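Local coordinates for protein convulxin alpha (Crotalus durissus, PDB 1UMR) that activates platelets as a snake venom lectin subunit by binding the collagen receptor glycoprotein VI, at residues I18-E26 / F65-R73; L99-L107 / F117-I125. All coordinates share one frame; numbering follows the deposited sequence.

Contact 1 of 2, residues I18-E26 / F65-R73; sequences IFNEEMNWE and FSHVSIGLR
The indole of W25 lies with one face under the side chain of R73, whose CD sits over the six-membered ring in a CH-pi contact, 3.8 Å from its centroid. With CG anti to the backbone N (chi1 160°) and the chain extended as far as NE, R73 reaches along this face until its guanidinium, turned almost perpendicular to the indole, meets CE3 with NH1. Beyond the ring, E26 OE2 and R73 NH1 form a long salt bridge of 3.8 Å. At the NE1 edge I70 O, tilted some way out of the ring plane, accepts a bent hydrogen bond from W25 NE1 at 2.8 Å, which helps to hold the ring's rotation. The second flat group, F65, takes N20 OD1 at its edge, 3.5 Å from CD1, with amide and ring nearly coplanar; that oxygen takes its hydrogen bond from E62 N. The carboxylate of E22 approaches CE2 of F65 obliquely through OE1. I18 CD1 packs on V68 CG2 at 4.0 Å, and both residues touch V57 of helix 47-60. The contact thus joins the end of strand 14-20 and the start of helix 25-35 to strand 67-74, which pairs with strand 104-108 and, through L72 and R73, with a strand of a neighbouring subunit.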
# COMPACT_ATOMS: atom_id res chain seq x y z
N ILE A 18 52.98 -15.79 12.19
CA ILE A 18 52.67 -17.10 12.74
C ILE A 18 53.74 -17.60 13.70
O ILE A 18 54.92 -17.58 13.41
CB ILE A 18 52.36 -18.08 11.64
CG1 ILE A 18 52.18 -19.52 12.17
CG2 ILE A 18 53.33 -17.97 10.41
CD1 ILE A 18 51.62 -20.29 11.06
N PHE A 19 53.35 -18.00 14.90
CA PHE A 19 54.33 -18.67 15.76
C PHE A 19 54.20 -20.22 15.62
O PHE A 19 53.17 -20.79 15.96
CB PHE A 19 54.20 -18.19 17.21
CG PHE A 19 54.65 -16.79 17.36
CD1 PHE A 19 56.01 -16.51 17.69
CD2 PHE A 19 53.81 -15.72 16.97
CE1 PHE A 19 56.47 -15.22 17.75
CE2 PHE A 19 54.28 -14.39 17.10
CZ PHE A 19 55.63 -14.13 17.44
N ASN A 20 55.24 -20.88 15.13
CA ASN A 20 55.20 -22.31 15.15
C ASN A 20 55.50 -22.93 16.49
O ASN A 20 56.53 -23.53 16.65
CB ASN A 20 56.18 -22.77 14.16
CG ASN A 20 55.70 -22.57 12.73
OD1 ASN A 20 54.75 -23.31 12.16
ND2 ASN A 20 56.39 -21.62 12.07
N GLU A 21 54.58 -22.84 17.43
CA GLU A 21 54.70 -23.31 18.81
C GLU A 21 53.28 -23.74 19.14
O GLU A 21 52.31 -23.08 18.71
CB GLU A 21 54.93 -22.15 19.77
CG GLU A 21 56.16 -22.21 20.65
CD GLU A 21 57.05 -21.05 20.27
OE1 GLU A 21 57.91 -21.32 19.39
OE2 GLU A 21 56.86 -19.88 20.78
N GLU A 22 53.13 -24.80 19.92
CA GLU A 22 51.82 -25.40 20.09
C GLU A 22 51.18 -24.91 21.40
O GLU A 22 51.76 -25.10 22.46
CB GLU A 22 52.01 -26.88 20.17
CG GLU A 22 52.00 -27.52 18.82
CD GLU A 22 52.48 -28.98 18.85
OE1 GLU A 22 52.10 -29.69 17.89
OE2 GLU A 22 53.21 -29.39 19.80
N MET A 23 49.99 -24.31 21.34
CA MET A 23 49.48 -23.62 22.50
C MET A 23 48.00 -23.65 22.42
O MET A 23 47.47 -23.83 21.36
CB MET A 23 49.94 -22.19 22.51
CG MET A 23 51.32 -21.98 23.23
SD MET A 23 51.67 -20.25 23.38
CE MET A 23 53.46 -20.14 23.58
N ASN A 24 47.32 -23.58 23.55
CA ASN A 24 45.89 -23.52 23.41
C ASN A 24 45.55 -22.08 23.24
O ASN A 24 46.38 -21.12 23.41
CB ASN A 24 45.16 -24.15 24.64
CG ASN A 24 45.51 -23.46 25.94
OD1 ASN A 24 45.41 -24.05 27.03
ND2 ASN A 24 45.85 -22.18 25.83
N TRP A 25 44.28 -21.93 22.96
CA TRP A 25 43.79 -20.66 22.51
C TRP A 25 44.06 -19.55 23.54
O TRP A 25 44.57 -18.47 23.23
CB TRP A 25 42.31 -20.78 22.12
CG TRP A 25 41.77 -19.61 21.42
CD1 TRP A 25 41.45 -19.47 20.07
CD2 TRP A 25 41.41 -18.39 22.05
NE1 TRP A 25 40.86 -18.22 19.85
CE2 TRP A 25 40.83 -17.54 21.06
CE3 TRP A 25 41.42 -17.94 23.39
CZ2 TRP A 25 40.33 -16.27 21.36
CZ3 TRP A 25 40.94 -16.66 23.70
CH2 TRP A 25 40.37 -15.84 22.69
N GLU A 26 43.80 -19.79 24.78
CA GLU A 26 44.03 -18.65 25.59
C GLU A 26 45.53 -18.45 25.89
O GLU A 26 45.98 -17.33 26.21
CB GLU A 26 43.10 -18.62 26.81
CG GLU A 26 43.74 -19.17 28.04
CD GLU A 26 42.82 -19.98 28.98
OE1 GLU A 26 43.43 -20.84 29.67
OE2 GLU A 26 41.55 -19.78 29.03
N PHE A 65 52.72 -29.05 11.02
CA PHE A 65 51.57 -28.43 11.63
C PHE A 65 50.63 -28.17 10.46
O PHE A 65 51.07 -27.99 9.30
CB PHE A 65 51.92 -27.11 12.39
CG PHE A 65 52.90 -27.29 13.60
CD1 PHE A 65 53.99 -26.37 13.77
CD2 PHE A 65 52.73 -28.31 14.54
CE1 PHE A 65 54.90 -26.50 14.88
CE2 PHE A 65 53.66 -28.47 15.63
CZ PHE A 65 54.75 -27.54 15.82
N SER A 66 49.34 -28.19 10.75
CA SER A 66 48.37 -27.85 9.72
C SER A 66 47.08 -27.15 10.26
O SER A 66 46.10 -26.93 9.54
CB SER A 66 48.01 -29.13 8.97
OG SER A 66 47.47 -30.02 9.91
N HIS A 67 47.09 -26.73 11.51
CA HIS A 67 45.98 -25.96 12.04
C HIS A 67 46.55 -24.65 12.68
O HIS A 67 47.62 -24.68 13.33
CB HIS A 67 45.30 -26.84 13.11
CG HIS A 67 44.50 -27.96 12.55
ND1 HIS A 67 43.68 -28.74 13.32
CD2 HIS A 67 44.38 -28.42 11.28
CE1 HIS A 67 43.06 -29.61 12.54
NE2 HIS A 67 43.48 -29.44 11.30
N VAL A 68 45.87 -23.51 12.51
CA VAL A 68 46.37 -22.26 13.15
C VAL A 68 45.25 -21.55 13.88
O VAL A 68 44.16 -21.30 13.31
CB VAL A 68 47.06 -21.30 12.13
CG1 VAL A 68 47.86 -20.21 12.84
CG2 VAL A 68 48.07 -22.06 11.33
N SER A 69 45.47 -21.26 15.14
CA SER A 69 44.44 -20.53 15.91
C SER A 69 44.20 -19.09 15.33
O SER A 69 45.15 -18.40 14.98
CB SER A 69 44.85 -20.43 17.37
OG SER A 69 44.48 -21.57 18.15
N ILE A 70 42.95 -18.63 15.23
CA ILE A 70 42.67 -17.21 15.08
C ILE A 70 41.76 -16.71 16.29
O ILE A 70 41.43 -17.48 17.23
CB ILE A 70 42.08 -16.92 13.82
CG1 ILE A 70 40.67 -17.49 13.87
CG2 ILE A 70 42.94 -17.53 12.67
CD1 ILE A 70 39.96 -17.54 12.62
N GLY A 71 41.44 -15.43 16.31
CA GLY A 71 41.07 -14.73 17.54
C GLY A 71 39.55 -14.73 17.77
O GLY A 71 39.03 -13.93 18.57
N LEU A 72 38.81 -15.63 17.11
CA LEU A 72 37.35 -15.60 17.32
C LEU A 72 36.95 -16.57 18.35
O LEU A 72 37.30 -17.81 18.32
CB LEU A 72 36.63 -15.94 16.03
CG LEU A 72 35.97 -14.89 15.19
CD1 LEU A 72 35.26 -15.64 13.96
CD2 LEU A 72 34.94 -13.95 15.92
N ARG A 73 36.13 -16.10 19.27
CA ARG A 73 35.78 -17.06 20.34
C ARG A 73 34.34 -16.79 20.75
O ARG A 73 33.89 -15.62 20.68
CB ARG A 73 36.81 -16.98 21.51
CG ARG A 73 36.35 -17.55 22.94
CD ARG A 73 37.51 -17.76 24.04
NE ARG A 73 37.12 -18.80 25.03
CZ ARG A 73 37.88 -19.67 25.86
NH1 ARG A 73 39.22 -19.71 25.97
NH2 ARG A 73 37.19 -20.57 26.60

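Contact 2 of 2, residues L99-L107 / F117-I125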
# COMPACT_ATOMS: atom_id res chain seq x y z
N LEU A 99 34.72 -32.62 25.62
CA LEU A 99 35.24 -32.90 24.30
C LEU A 99 34.46 -32.29 23.12
O LEU A 99 35.05 -32.03 22.07
CB LEU A 99 35.44 -34.41 24.09
CG LEU A 99 36.88 -35.00 24.07
CD1 LEU A 99 38.02 -34.16 24.87
CD2 LEU A 99 36.80 -36.50 24.52
N TYR A 100 33.15 -32.11 23.24
CA TYR A 100 32.36 -31.60 22.09
C TYR A 100 32.05 -30.12 22.19
O TYR A 100 31.29 -29.60 21.36
CB TYR A 100 31.06 -32.42 21.90
CG TYR A 100 31.32 -33.78 21.23
CD1 TYR A 100 31.87 -34.86 21.99
CD2 TYR A 100 31.08 -33.95 19.84
CE1 TYR A 100 32.13 -36.08 21.40
CE2 TYR A 100 31.33 -35.14 19.24
CZ TYR A 100 31.85 -36.22 20.05
OH TYR A 100 32.14 -37.42 19.45
N ILE A 101 32.59 -29.45 23.20
CA ILE A 101 32.45 -28.00 23.29
C ILE A 101 33.50 -27.31 22.46
O ILE A 101 34.69 -27.40 22.82
CB ILE A 101 32.49 -27.53 24.76
CG1 ILE A 101 31.28 -28.10 25.54
CG2 ILE A 101 32.56 -25.96 24.92
CD1 ILE A 101 31.53 -27.84 27.13
N THR A 102 33.05 -26.61 21.38
CA THR A 102 33.99 -26.08 20.37
C THR A 102 33.74 -24.61 20.26
O THR A 102 32.98 -24.17 19.37
CB THR A 102 33.84 -26.75 18.96
OG1 THR A 102 32.45 -26.82 18.52
CG2 THR A 102 34.29 -28.30 18.99
N LYS A 103 34.34 -23.86 21.19
CA LYS A 103 34.10 -22.43 21.36
C LYS A 103 35.23 -21.47 20.78
O LYS A 103 35.09 -20.23 20.76
CB LYS A 103 33.95 -22.13 22.85
CG LYS A 103 32.60 -22.44 23.44
CD LYS A 103 32.62 -22.11 25.01
CE LYS A 103 31.13 -22.05 25.56
NZ LYS A 103 31.26 -21.62 27.02
N CYS A 104 36.34 -22.08 20.36
CA CYS A 104 37.40 -21.37 19.66
C CYS A 104 37.35 -21.51 18.13
O CYS A 104 36.35 -22.02 17.53
CB CYS A 104 38.74 -21.80 20.28
SG CYS A 104 38.73 -20.97 21.82
N SER A 105 38.40 -21.03 17.45
CA SER A 105 38.42 -21.13 15.98
C SER A 105 39.80 -21.19 15.38
O SER A 105 40.80 -20.90 16.03
CB SER A 105 37.64 -20.03 15.34
OG SER A 105 38.30 -18.88 15.75
N LEU A 106 39.84 -21.65 14.13
CA LEU A 106 41.09 -22.03 13.55
C LEU A 106 41.10 -21.99 12.01
O LEU A 106 40.03 -21.83 11.37
CB LEU A 106 41.49 -23.39 14.12
CG LEU A 106 41.30 -24.81 13.57
CD1 LEU A 106 41.21 -25.74 14.73
CD2 LEU A 106 40.18 -25.02 12.67
N LEU A 107 42.30 -21.97 11.41
CA LEU A 107 42.42 -22.18 9.95
C LEU A 107 43.09 -23.57 9.72
O LEU A 107 43.92 -24.01 10.53
CB LEU A 107 43.37 -21.12 9.40
CG LEU A 107 42.96 -19.70 8.88
CD1 LEU A 107 41.52 -19.29 8.97
CD2 LEU A 107 43.93 -18.59 9.36
N PHE A 117 37.06 -22.45 10.93
CA PHE A 117 36.51 -23.67 11.50
C PHE A 117 36.34 -23.56 13.02
O PHE A 117 37.24 -23.06 13.72
CB PHE A 117 37.51 -24.81 11.21
CG PHE A 117 37.48 -25.26 9.77
CD1 PHE A 117 36.73 -26.39 9.43
CD2 PHE A 117 38.17 -24.54 8.75
CE1 PHE A 117 36.71 -26.85 8.11
CE2 PHE A 117 38.13 -25.00 7.41
CZ PHE A 117 37.38 -26.15 7.08
N VAL A 118 35.22 -24.00 13.56
CA VAL A 118 35.06 -24.10 15.01
C VAL A 118 36.02 -25.18 15.59
O VAL A 118 36.38 -26.18 14.94
CB VAL A 118 33.67 -24.54 15.31
CG1 VAL A 118 33.52 -24.64 16.80
CG2 VAL A 118 32.67 -23.49 14.79
N ALA A 119 36.48 -24.95 16.82
CA ALA A 119 37.42 -25.84 17.46
C ALA A 119 37.29 -25.75 18.98
O ALA A 119 36.93 -24.74 19.54
CB ALA A 119 38.93 -25.47 17.04
N SER A 120 37.73 -26.81 19.61
CA SER A 120 37.97 -26.94 21.01
C SER A 120 38.97 -25.84 21.40
O SER A 120 39.97 -25.66 20.70
CB SER A 120 38.60 -28.37 21.19
OG SER A 120 39.04 -28.66 22.50
N CYS A 121 38.71 -25.11 22.49
CA CYS A 121 39.70 -24.19 23.04
C CYS A 121 40.89 -24.92 23.69
O CYS A 121 41.96 -24.30 23.90
CB CYS A 121 39.06 -23.23 24.03
SG CYS A 121 37.85 -22.26 23.14
N ILE A 122 40.74 -26.22 24.01
CA ILE A 122 41.92 -26.87 24.65
C ILE A 122 42.95 -27.50 23.71
O ILE A 122 43.99 -27.88 24.14
CB ILE A 122 41.57 -27.74 25.89
CG1 ILE A 122 40.54 -28.81 25.59
CG2 ILE A 122 41.14 -26.83 27.09
CD1 ILE A 122 40.82 -30.12 26.33
N GLY A 123 42.73 -27.51 22.41
CA GLY A 123 43.79 -28.02 21.54
C GLY A 123 45.05 -27.14 21.55
O GLY A 123 44.97 -25.92 21.65
N LYS A 124 46.21 -27.77 21.42
CA LYS A 124 47.50 -27.07 21.38
C LYS A 124 48.08 -26.91 19.93
O LYS A 124 48.60 -27.85 19.34
CB LYS A 124 48.50 -27.67 22.40
CG LYS A 124 47.90 -27.73 23.85
CD LYS A 124 48.74 -28.57 24.90
CE LYS A 124 49.34 -27.72 26.08
NZ LYS A 124 48.42 -26.79 26.94
N ILE A 125 47.90 -25.72 19.34
CA ILE A 125 48.35 -25.55 17.98
C ILE A 125 49.14 -24.22 17.79
O ILE A 125 49.20 -23.36 18.70
CB ILE A 125 47.21 -25.65 16.99
CG1 ILE A 125 46.04 -24.75 17.43
CG2 ILE A 125 46.70 -27.10 16.86
CD1 ILE A 125 44.98 -24.59 16.37
O HOH W 1 36.01 -25.21 23.36
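C104 and C121 are joined covalently, SG to SG at 2.0 Å, with a C-S-S-C torsion of 95°, close to the 90° that disulfides prefer. Each sulfur lies anti to its own carbonyl carbon (chi1 -73° in C104, -62° in C121), and the bridge ties the start of strand 104-107 to the loop that follows strand 117-119.

Four backbone hydrogen bonds zip these strands together. C104 and A119 exchange two, C104 N reaching A119 O at 2.8 Å and A119 N reaching C104 O at 3.0 Å. L106 and F117 form the next hydrogen-bonded pair, and between the two lies the non-hydrogen-bonded pair S105 and V118, where S105 CA and V118 CA offer CA-H...O contacts to F117 O and C104 O. A classic beta bulge opens the pairing, with K103 and C104 both set opposite A119.

One water extends the polar network past the strand ends: it donates to I101 O, 2.6 Å from the water oxygen, and accepts from K103 N and C121 N, linking the two loops.

Apolar contact gathers on the face that carries C104, L106, F117 and A119. There L106 CD1 lies close to A119 CB and approaches I125 CD1 at 4.3 Å, although the fine placement of this leucine side chain is doubtful. On the other face, S105 OG is hydrogen-bonded to L72 O of the adjoining strand, which ties the hairpin to the rest of its sheet.

A disulfide tying strand 104-108 to the loop after strand 117-119 is consistent with the C-type lectin fold, to which this snaclec subunit belongs.

How the contacts relate
Contacts 1 and 2 lie about 10 Å apart between centres and follow each other in series along the chain, the first closing before the second opens. They share the three-stranded antiparallel sheet, in which strand 104-108 runs between strands 67-74 and 117-119. V68 O and L107 N probably hydrogen-bond at 2.7 Å, as do M23 O and I125 N at 2.8 Å, so each segment of contact 1 is joined to one of contact 2. The disulfide also meets the indole, C104 SG lying 3.4 Å from W25 CG. The two contacts thereby join within one C-type lectin domain, illustrating how contacts in series along the chain are joined side by side through a shared sheet.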